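Homocitrate synthase (Sulfolobus acidocaldarius, PDB 6KTQ) catalyses the condensation of acetyl-CoA with 2-oxoglutarate to give homocitrate, the first step of lysine biosynthesis through alpha-aminoadipate. Local coordinates at residues G43-F51 with N255-I263. Numbering follows the deposited sequence.
Sequences GEQTPGVVF and NGLGERVGI
With OG1 beside its own backbone N and anti to the carbonyl carbon (chi1 -48°), Thr46 turns its hydroxyl to the N-H of Gly258, while Glu259, bent at chi2 (-88°), folds its carboxylate back to the amide of Gln45. Gly258 N donates to Thr46 OG1 over 2.8 Å in a bond that is far from straight, and the hydroxyl in turn donates a hydrogen bond to Gly43 O, 2.6 Å from OG1. That carbonyl also receives Thr46 N from the same face of its plane, so two donors from one residue close the end of the 3-10 turn. Leu257 lies across Thr46 at about a right angle, its CB 3.5 Å from Thr46 OG1 and 3.8 Å from Gly43 CA, and its CD2 makes a looser contact with Val49 CG2; Val294 of helix 287-298 also touches Leu257. Replacing Thr46 by valine would probably leave the Gly258 N-H without its acceptor and Gly43 O without one of its two donors. On the other flank, Gln45 NE2 meets the anti lone pair of Glu259 OE2 at 3.2 Å, nearly straight (165°) and close to the amide plane, although the two flat groups are steeply inclined to each other. The other end of this amide, OE1, accepts from Arg41, which lines the 2-oxoglutarate pocket, and the backbone N of Glu259 donates to the zinc ligand Glu42. The contact thus joins the loops that follow the adjacent parallel strands 31-37 and 249-252 of the TIM barrel, at the active-site mouth. Its chemistry implies a second shell: the Thr46 hydroxyl, both donor and acceptor, ties the loops together, while Gln45 and the Glu259 backbone are likely to steady Arg41 and Glu42 beside substrate and metal.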
loop_
_atom_site.group_PDB
_atom_site.type_symbol
_atom_site.label_atom_id
_atom_site.label_comp_id
_atom_site.label_asym_id
_atom_site.label_seq_id
_atom_site.Cartn_x
_atom_site.Cartn_y
_atom_site.Cartn_z
ATOM N N GLY A 43 -18.174 24.456 9.794
ATOM C CA GLY A 43 -19.150 25.044 8.884
ATOM C C GLY A 43 -19.730 26.373 9.382
ATOM O O GLY A 43 -20.019 27.280 8.589
ATOM N N GLU A 44 -19.933 26.475 10.693
ATOM C CA GLU A 44 -20.422 27.729 11.282
ATOM C C GLU A 44 -19.314 28.789 11.384
ATOM O O GLU A 44 -19.575 29.898 11.817
ATOM C CB GLU A 44 -21.071 27.480 12.649
ATOM C CG GLU A 44 -22.251 28.376 12.902
ATOM C CD GLU A 44 -22.812 28.285 14.312
ATOM O OE1 GLU A 44 -22.205 27.633 15.206
ATOM O OE2 GLU A 44 -23.886 28.872 14.532
ATOM N N GLN A 45 -18.082 28.473 10.985
ATOM C CA GLN A 45 -17.023 29.500 10.887
ATOM C C GLN A 45 -16.983 30.169 9.519
ATOM O O GLN A 45 -16.095 30.961 9.253
ATOM C CB GLN A 45 -15.653 28.936 11.270
ATOM C CG GLN A 45 -15.577 28.518 12.734
ATOM C CD GLN A 45 -14.293 27.822 13.135
ATOM O OE1 GLN A 45 -14.335 26.866 13.883
ATOM N NE2 GLN A 45 -13.157 28.295 12.648
ATOM N N THR A 46 -17.947 29.839 8.653
ATOM C CA THR A 46 -18.094 30.503 7.375
ATOM C C THR A 46 -18.581 31.954 7.583
ATOM O O THR A 46 -19.570 32.166 8.285
ATOM C CB THR A 46 -19.134 29.767 6.506
ATOM O OG1 THR A 46 -18.883 28.342 6.503
ATOM C CG2 THR A 46 -19.126 30.311 5.092
ATOM N N PRO A 47 -17.908 32.945 6.964
ATOM C CA PRO A 47 -18.421 34.294 7.010
ATOM C C PRO A 47 -19.907 34.328 6.694
ATOM O O PRO A 47 -20.359 33.751 5.704
ATOM C CB PRO A 47 -17.610 35.029 5.927
ATOM C CG PRO A 47 -16.321 34.303 5.915
ATOM C CD PRO A 47 -16.661 32.868 6.195
ATOM N N GLY A 48 -20.665 35.003 7.536
ATOM C CA GLY A 48 -22.087 35.218 7.256
ATOM C C GLY A 48 -23.003 34.078 7.629
ATOM O O GLY A 48 -24.223 34.186 7.463
ATOM N N VAL A 49 -22.449 32.992 8.165
ATOM C CA VAL A 49 -23.231 31.811 8.493
ATOM C C VAL A 49 -23.317 31.658 10.009
ATOM O O VAL A 49 -22.301 31.602 10.694
ATOM C CB VAL A 49 -22.616 30.520 7.897
ATOM C CG1 VAL A 49 -23.382 29.307 8.353
ATOM C CG2 VAL A 49 -22.647 30.562 6.380
ATOM N N VAL A 50 -24.544 31.595 10.515
ATOM C CA VAL A 50 -24.788 31.193 11.896
ATOM C C VAL A 50 -26.027 30.331 11.879
ATOM O O VAL A 50 -26.876 30.497 11.016
ATOM C CB VAL A 50 -24.975 32.403 12.850
ATOM C CG1 VAL A 50 -23.639 33.077 13.129
ATOM C CG2 VAL A 50 -25.993 33.401 12.286
ATOM N N PHE A 51 -26.097 29.396 12.826
ATOM C CA PHE A 51 -27.224 28.536 12.990
ATOM C C PHE A 51 -27.852 28.782 14.350
ATOM O O PHE A 51 -27.137 29.007 15.308
ATOM C CB PHE A 51 -26.769 27.079 12.989
ATOM C CG PHE A 51 -26.088 26.663 11.722
ATOM C CD1 PHE A 51 -26.692 26.882 10.496
ATOM C CD2 PHE A 51 -24.860 26.038 11.761
ATOM C CE1 PHE A 51 -26.100 26.471 9.331
ATOM C CE2 PHE A 51 -24.257 25.625 10.591
ATOM C CZ PHE A 51 -24.870 25.849 9.373
ATOM N N ASN A 255 -21.614 21.099 1.566
ATOM C CA ASN A 255 -21.571 22.235 0.651
ATOM C C ASN A 255 -20.261 22.991 0.642
ATOM O O ASN A 255 -20.195 24.105 0.137
ATOM C CB ASN A 255 -22.720 23.216 0.955
ATOM C CG ASN A 255 -24.097 22.552 0.932
ATOM O OD1 ASN A 255 -24.269 21.429 0.440
ATOM N ND2 ASN A 255 -25.088 23.246 1.475
ATOM N N GLY A 256 -19.215 22.428 1.221
ATOM C CA GLY A 256 -17.931 23.136 1.239
ATOM C C GLY A 256 -17.946 24.352 2.152
ATOM O O GLY A 256 -17.247 25.344 1.907
ATOM N N LEU A 257 -18.784 24.315 3.178
ATOM C CA LEU A 257 -18.719 25.355 4.211
ATOM C C LEU A 257 -17.377 25.311 4.989
ATOM O O LEU A 257 -16.683 24.266 5.060
ATOM C CB LEU A 257 -19.909 25.230 5.158
ATOM C CG LEU A 257 -21.283 25.562 4.544
ATOM C CD1 LEU A 257 -22.397 25.146 5.495
ATOM C CD2 LEU A 257 -21.416 27.051 4.213
ATOM N N GLY A 258 -17.040 26.458 5.597
ATOM C CA GLY A 258 -15.946 26.602 6.539
ATOM C C GLY A 258 -15.280 27.951 6.453
ATOM O O GLY A 258 -15.670 28.789 5.634
ATOM N N GLU A 259 -14.266 28.177 7.274
ATOM C CA GLU A 259 -13.448 29.373 7.138
ATOM C C GLU A 259 -13.000 29.540 5.712
ATOM O O GLU A 259 -12.646 28.558 5.058
ATOM C CB GLU A 259 -12.202 29.320 8.011
ATOM C CG GLU A 259 -12.460 29.542 9.461
ATOM C CD GLU A 259 -12.454 30.987 9.958
ATOM O OE1 GLU A 259 -12.018 31.972 9.287
ATOM O OE2 GLU A 259 -12.887 31.104 11.110
ATOM N N ARG A 260 -13.038 30.783 5.251
ATOM C CA ARG A 260 -12.532 31.209 3.972
ATOM C C ARG A 260 -13.234 30.473 2.820
ATOM O O ARG A 260 -14.371 30.801 2.508
ATOM C CB ARG A 260 -10.989 31.103 3.912
ATOM C CG ARG A 260 -10.230 31.880 4.980
ATOM C CD ARG A 260 -8.690 31.808 4.821
ATOM N NE ARG A 260 -8.214 30.442 4.581
ATOM C CZ ARG A 260 -8.147 29.471 5.506
ATOM N NH1 ARG A 260 -8.449 29.707 6.777
ATOM N NH2 ARG A 260 -7.762 28.245 5.154
ATOM N N VAL A 261 -12.587 29.473 2.210
ATOM C CA VAL A 261 -13.223 28.691 1.131
ATOM C C VAL A 261 -13.716 27.334 1.562
ATOM O O VAL A 261 -14.190 26.537 0.744
ATOM C CB VAL A 261 -12.291 28.575 -0.085
ATOM C CG1 VAL A 261 -12.062 29.956 -0.665
ATOM C CG2 VAL A 261 -10.997 27.937 0.292
ATOM N N GLY A 262 -13.602 27.063 2.853
ATOM C CA GLY A 262 -14.188 25.867 3.437
ATOM C C GLY A 262 -13.300 24.629 3.329
ATOM O O GLY A 262 -12.172 24.718 2.830
ATOM N N ILE A 263 -13.833 23.496 3.798
ATOM C CA ILE A 263 -13.141 22.201 3.765
ATOM C C ILE A 263 -13.789 21.241 2.793
ATOM O O ILE A 263 -14.733 21.605 2.060
ATOM C CB ILE A 263 -12.979 21.563 5.168
ATOM C CG1 ILE A 263 -14.307 21.113 5.802
ATOM C CG2 ILE A 263 -12.246 22.528 6.095
ATOM C CD1 ILE A 263 -14.107 20.132 6.952
#